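Local coordinates for protein PlaB phospholipase (Legionella pneumophila, PDB 6ZTI) that probably hydrolyses phospholipids as an alpha/beta-hydrolase-type virulence factor whose activity is controlled by tetramer formation mediated by NAD(H), at residues Gly169-Trp174 and Leu385-Lys390; Phe258-Gly263 and Lys315-Asn320. All coordinates share one frame; numbering follows the deposited sequence.

Contact 1 of 2, residues Gly169-Trp174 and Leu385-Lys390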
loop_
_atom_site.group_PDB
_atom_site.type_symbol
_atom_site.label_atom_id
_atom_site.label_comp_id
_atom_site.label_asym_id
_atom_site.label_seq_id
_atom_site.Cartn_x
_atom_site.Cartn_y
_atom_site.Cartn_z
ATOM N N GLY B 169 7.569 13.252 -14.757
ATOM C CA GLY B 169 6.487 12.458 -15.304
ATOM C C GLY B 169 5.110 12.784 -14.772
ATOM O O GLY B 169 4.164 12.044 -15.059
ATOM N N SER B 170 4.965 13.868 -14.018
ATOM C CA SER B 170 3.679 14.226 -13.439
ATOM C C SER B 170 2.613 14.398 -14.515
ATOM O O SER B 170 2.843 15.031 -15.544
ATOM C CB SER B 170 3.825 15.526 -12.649
ATOM O OG SER B 170 2.575 16.096 -12.364
ATOM N N ASP B 171 1.419 13.867 -14.253
ATOM C CA ASP B 171 0.310 14.108 -15.172
ATOM C C ASP B 171 -0.041 15.590 -15.248
ATOM O O ASP B 171 -0.482 16.070 -16.298
ATOM C CB ASP B 171 -0.911 13.290 -14.753
ATOM C CG ASP B 171 -0.755 11.788 -15.058
ATOM O OD1 ASP B 171 -0.146 11.437 -16.093
ATOM O OD2 ASP B 171 -1.247 10.957 -14.261
ATOM N N MET B 172 0.162 16.338 -14.164
ATOM C CA MET B 172 -0.247 17.739 -14.173
ATOM C C MET B 172 0.689 18.584 -15.033
ATOM O O MET B 172 0.231 19.392 -15.853
ATOM C CB MET B 172 -0.325 18.276 -12.750
ATOM C CG MET B 172 -1.560 17.810 -12.031
ATOM S SD MET B 172 -1.643 18.382 -10.333
ATOM C CE MET B 172 -0.339 17.401 -9.601
ATOM N N SER B 173 2.005 18.412 -14.877
ATOM C CA SER B 173 2.921 19.186 -15.706
ATOM C C SER B 173 2.824 18.772 -17.176
ATOM O O SER B 173 2.934 19.619 -18.074
ATOM C CB SER B 173 4.351 19.053 -15.190
ATOM O OG SER B 173 4.838 17.749 -15.388
ATOM N N TRP B 174 2.598 17.481 -17.451
ATOM C CA TRP B 174 2.374 17.057 -18.834
ATOM C C TRP B 174 1.218 17.827 -19.455
ATOM O O TRP B 174 1.319 18.328 -20.581
ATOM C CB TRP B 174 2.085 15.556 -18.888
ATOM C CG TRP B 174 1.934 14.997 -20.301
ATOM C CD1 TRP B 174 0.852 15.118 -21.125
ATOM C CD2 TRP B 174 2.900 14.231 -21.028
ATOM N NE1 TRP B 174 1.088 14.483 -22.319
ATOM C CE2 TRP B 174 2.338 13.933 -22.285
ATOM C CE3 TRP B 174 4.186 13.769 -20.737
ATOM C CZ2 TRP B 174 3.014 13.195 -23.246
ATOM C CZ3 TRP B 174 4.857 13.053 -21.694
ATOM C CH2 TRP B 174 4.265 12.758 -22.932
ATOM N N LEU B 385 5.529 7.917 -9.321
ATOM C CA LEU B 385 4.879 7.074 -8.326
ATOM C C LEU B 385 3.363 7.113 -8.412
ATOM O O LEU B 385 2.707 6.175 -7.947
ATOM C CB LEU B 385 5.319 7.493 -6.920
ATOM C CG LEU B 385 6.824 7.435 -6.641
ATOM C CD1 LEU B 385 7.109 7.819 -5.181
ATOM C CD2 LEU B 385 7.388 6.065 -6.946
ATOM N N ASN B 386 2.789 8.171 -8.981
ATOM C CA ASN B 386 1.341 8.250 -9.135
ATOM C C ASN B 386 0.856 7.631 -10.442
ATOM O O ASN B 386 -0.276 7.140 -10.501
ATOM C CB ASN B 386 0.897 9.712 -9.042
ATOM C CG ASN B 386 1.075 10.288 -7.643
ATOM O OD1 ASN B 386 0.658 9.683 -6.655
ATOM N ND2 ASN B 386 1.690 11.463 -7.557
ATOM N N ASN B 387 1.684 7.628 -11.486
ATOM C CA ASN B 387 1.322 7.069 -12.786
ATOM C C ASN B 387 2.518 6.269 -13.289
ATOM O O ASN B 387 3.499 6.855 -13.754
ATOM C CB ASN B 387 0.944 8.176 -13.774
ATOM C CG ASN B 387 0.465 7.639 -15.100
ATOM O OD1 ASN B 387 0.660 6.462 -15.422
ATOM N ND2 ASN B 387 -0.163 8.504 -15.888
ATOM N N ARG B 388 2.432 4.936 -13.245
ATOM C CA ARG B 388 3.565 4.106 -13.641
ATOM C C ARG B 388 3.768 4.047 -15.146
ATOM O O ARG B 388 4.779 3.496 -15.598
ATOM C CB ARG B 388 3.390 2.701 -13.085
ATOM C CG ARG B 388 3.445 2.662 -11.569
ATOM C CD ARG B 388 3.052 1.299 -11.041
ATOM N NE ARG B 388 1.619 1.216 -10.766
ATOM C CZ ARG B 388 0.980 0.094 -10.461
ATOM N NH1 ARG B 388 1.637 -1.056 -10.404
ATOM N NH2 ARG B 388 -0.321 0.123 -10.221
ATOM N N GLY B 389 2.850 4.592 -15.927
ATOM C CA GLY B 389 3.089 4.761 -17.341
ATOM C C GLY B 389 3.921 5.977 -17.671
ATOM O O GLY B 389 4.009 6.363 -18.836
ATOM N N LYS B 390 4.496 6.636 -16.670
ATOM C CA LYS B 390 5.302 7.828 -16.885
ATOM C C LYS B 390 6.726 7.539 -16.436
ATOM O O LYS B 390 6.969 7.268 -15.255
ATOM C CB LYS B 390 4.717 9.031 -16.149
ATOM C CG LYS B 390 3.275 9.329 -16.535
ATOM C CD LYS B 390 3.070 9.620 -18.017
ATOM C CE LYS B 390 3.720 10.903 -18.440
ATOM N NZ LYS B 390 3.097 12.098 -17.806
HETATM O O HOH W 1 5.039 14.564 -17.253
HETATM O O HOH W 2 0.516 12.096 -18.348
#
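Lys390 curls its side chain over the backbone of Gly169, and this is the close-packed half of the contact. Lys390 CG lies 3.2 Å from Gly169 O, and bends at chi2, chi3 and chi4 bring NZ round to the same oxygen, 2.9 Å away. That hydrogen bond arrives from above the carbonyl plane, 57° out of it. Gly169 presents bare backbone here, its CA 3.9 Å from Lys390 CB. Trp174 adds to this packed side: with its CG anti to the backbone N (chi1 -176°), the indole meets the lysine end at a slant, Trp174 CE3 3.5 Å from Lys390 NZ, and the same side chain also touches strands 340-349 and 452-463. A water bridges NZ to Ser170 O.

The looser half lies at the exposed Asp171. There Asn387 ND2 reaches both carboxylate oxygens, OD1 at 2.9 Å and OD2 at 3.1 Å, each through its syn lone pair. The two flat groups are far from coplanar, 58° apart. Lys390 NZ adds only a long salt bridge, 3.7 Å from Asp171 OD1, which probably favours the charged carboxylate.

Local side-chain bonds brace both backbones. Ser170 N-caps helix 171-180, its OG accepting from Met172 N and weakly from Ser173 N, while Asn387 OD1 takes Gly389 N in an Asx turn. The result is a capped helix start docked on the type I turn, Asn387 to Lys390, that ends the loop between antiparallel strands 378-383 and 390-396, a beta hairpin whose Lys390 side chain lies about 10 Å from bound thio-NAD.

Contact 2 of 2, residues Phe258-Gly263 and Lys315-Asn320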
loop_
_atom_site.group_PDB
_atom_site.type_symbol
_atom_site.label_atom_id
_atom_site.label_comp_id
_atom_site.label_asym_id
_atom_site.label_seq_id
_atom_site.Cartn_x
_atom_site.Cartn_y
_atom_site.Cartn_z
ATOM N N PHE B 258 16.472 31.429 -24.351
ATOM C CA PHE B 258 16.993 30.430 -23.428
ATOM C C PHE B 258 18.476 30.673 -23.243
ATOM O O PHE B 258 19.239 30.637 -24.211
ATOM C CB PHE B 258 16.741 29.007 -23.948
ATOM C CG PHE B 258 17.342 27.931 -23.088
ATOM C CD1 PHE B 258 16.840 27.682 -21.830
ATOM C CD2 PHE B 258 18.416 27.173 -23.538
ATOM C CE1 PHE B 258 17.388 26.710 -21.031
ATOM C CE2 PHE B 258 18.959 26.203 -22.753
ATOM C CZ PHE B 258 18.443 25.969 -21.489
ATOM N N GLY B 259 18.883 30.888 -22.004
ATOM C CA GLY B 259 20.278 31.115 -21.694
ATOM C C GLY B 259 20.696 30.322 -20.481
ATOM O O GLY B 259 19.979 30.272 -19.482
ATOM N N VAL B 260 21.858 29.692 -20.580
ATOM C CA VAL B 260 22.532 29.072 -19.447
ATOM C C VAL B 260 23.647 30.027 -19.030
ATOM O O VAL B 260 24.638 30.197 -19.747
ATOM C CB VAL B 260 23.071 27.679 -19.796
ATOM C CG1 VAL B 260 23.762 27.050 -18.608
ATOM C CG2 VAL B 260 21.942 26.751 -20.300
ATOM N N LEU B 261 23.474 30.660 -17.923
ATOM C CA LEU B 261 24.395 31.675 -17.423
ATOM C C LEU B 261 25.537 31.042 -16.632
ATOM O O LEU B 261 25.361 29.989 -16.014
ATOM C CB LEU B 261 23.655 32.656 -16.526
ATOM C CG LEU B 261 22.444 33.360 -17.138
ATOM C CD1 LEU B 261 21.861 34.402 -16.151
ATOM C CD2 LEU B 261 22.825 34.018 -18.453
ATOM N N PRO B 262 26.712 31.676 -16.609
ATOM C CA PRO B 262 27.880 31.060 -15.963
ATOM C C PRO B 262 27.923 31.239 -14.453
ATOM O O PRO B 262 27.654 32.320 -13.920
ATOM C CB PRO B 262 29.060 31.794 -16.616
ATOM C CG PRO B 262 28.519 33.162 -16.868
ATOM C CD PRO B 262 27.072 32.926 -17.301
ATOM N N GLY B 263 28.307 30.159 -13.772
ATOM C CA GLY B 263 28.716 30.212 -12.380
ATOM C C GLY B 263 27.603 30.280 -11.369
ATOM O O GLY B 263 27.833 30.707 -10.233
ATOM N N LYS B 315 26.364 28.592 -25.226
ATOM C CA LYS B 315 27.471 27.847 -25.818
ATOM C C LYS B 315 28.774 28.126 -25.087
ATOM O O LYS B 315 29.579 27.217 -24.862
ATOM C CB LYS B 315 27.603 28.205 -27.298
ATOM C CG LYS B 315 26.601 27.472 -28.171
ATOM C CD LYS B 315 26.321 28.213 -29.465
ATOM C CE LYS B 315 25.584 27.322 -30.456
ATOM N NZ LYS B 315 24.413 26.653 -29.825
ATOM N N GLU B 316 28.997 29.384 -24.715
ATOM C CA GLU B 316 30.229 29.764 -24.031
ATOM C C GLU B 316 30.273 29.198 -22.617
ATOM O O GLU B 316 31.306 28.679 -22.176
ATOM C CB GLU B 316 30.349 31.291 -24.009
ATOM C CG GLU B 316 31.534 31.831 -23.238
ATOM C CD GLU B 316 31.454 33.340 -23.035
ATOM O OE1 GLU B 316 30.343 33.859 -22.779
ATOM O OE2 GLU B 316 32.503 34.010 -23.127
ATOM N N THR B 317 29.166 29.309 -21.882
ATOM C CA THR B 317 29.112 28.780 -20.527
ATOM C C THR B 317 29.429 27.295 -20.508
ATOM O O THR B 317 30.211 26.824 -19.677
ATOM C CB THR B 317 27.726 29.017 -19.930
ATOM O OG1 THR B 317 27.490 30.426 -19.815
ATOM C CG2 THR B 317 27.610 28.352 -18.551
ATOM N N GLN B 318 28.813 26.535 -21.408
ATOM C CA GLN B 318 28.912 25.090 -21.296
ATOM C C GLN B 318 30.280 24.586 -21.730
ATOM O O GLN B 318 30.760 23.582 -21.195
ATOM C CB GLN B 318 27.767 24.447 -22.078
ATOM C CG GLN B 318 26.418 24.739 -21.423
ATOM C CD GLN B 318 25.246 23.949 -21.997
ATOM O OE1 GLN B 318 25.015 23.921 -23.210
ATOM N NE2 GLN B 318 24.478 23.328 -21.112
ATOM N N LYS B 319 30.954 25.283 -22.647
ATOM C CA LYS B 319 32.341 24.925 -22.937
ATOM C C LYS B 319 33.250 25.239 -21.750
ATOM O O LYS B 319 34.070 24.403 -21.349
ATOM C CB LYS B 319 32.822 25.652 -24.197
ATOM C CG LYS B 319 32.097 25.212 -25.447
ATOM C CD LYS B 319 32.712 23.952 -26.036
ATOM C CE LYS B 319 32.139 23.651 -27.418
ATOM N NZ LYS B 319 32.292 24.808 -28.362
ATOM N N ASN B 320 33.082 26.422 -21.149
ATOM C CA ASN B 320 33.975 26.853 -20.073
ATOM C C ASN B 320 33.805 26.019 -18.810
ATOM O O ASN B 320 34.763 25.858 -18.048
ATOM C CB ASN B 320 33.732 28.326 -19.736
ATOM C CG ASN B 320 34.300 29.274 -20.779
ATOM O OD1 ASN B 320 35.087 28.879 -21.633
ATOM N ND2 ASN B 320 33.909 30.540 -20.698
#
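Thr317 meets Val260 where helix 300-320 runs along strand 257-261, the last strand on one side of the six-stranded parallel sheet of this alpha/beta hydrolase. Over the short segments the two axes approach to 7.5 Å and run 34° apart in the same general direction.

One turn before Thr317, Thr314 OG1 hydrogen-bonds to Val260 N, so the helix already engages the strand's backbone there. Thr317 is the central residue of the contact. Its OG1, anti to the carbonyl carbon (chi1 -64°), lies 2.9 Å from Val260 O but can also reach Ile313 O, one turn back in its own helix. The single hydroxyl proton may serve either carbonyl. The methyl branch, anti to the backbone N, also stays on the strand: Thr317 CG2 rests 4.1 Å from Val260 CG1 and 3.8 Å from Leu261 O. Farther along the first segment, Pro262 crosses the threonine at about a right angle, its CD 3.6 Å from Thr317 OG1.

Gln318 comes next and adds a looser touch through the end of its side chain. The amide is held mainly from elsewhere, which probably keeps it beside the valine: Gln318 NE2 donates to Asn450 OD1 and Gln198 OE1 while lying 4.3 Å from Val260 CG2.

Overall arrangement
Contact 1 and contact 2 lie on opposite sides of the chain's centre, their centres 30 Å apart, and share no helix or strand. Both are largely buried, each with one exposed touching residue, Asp171 in the first and Pro262 in the second. Contact 2 stays within the hydrolase part, setting a helix along an edge strand with methyl groups and a threonine hydroxyl. Contact 1 instead joins a helix start to a hairpin of the mixed sheet that carries NAD-binding residues, and it relies on charge, an amide and water. Contact 2 is away from the annotated sites and closes a shorter span of sequence.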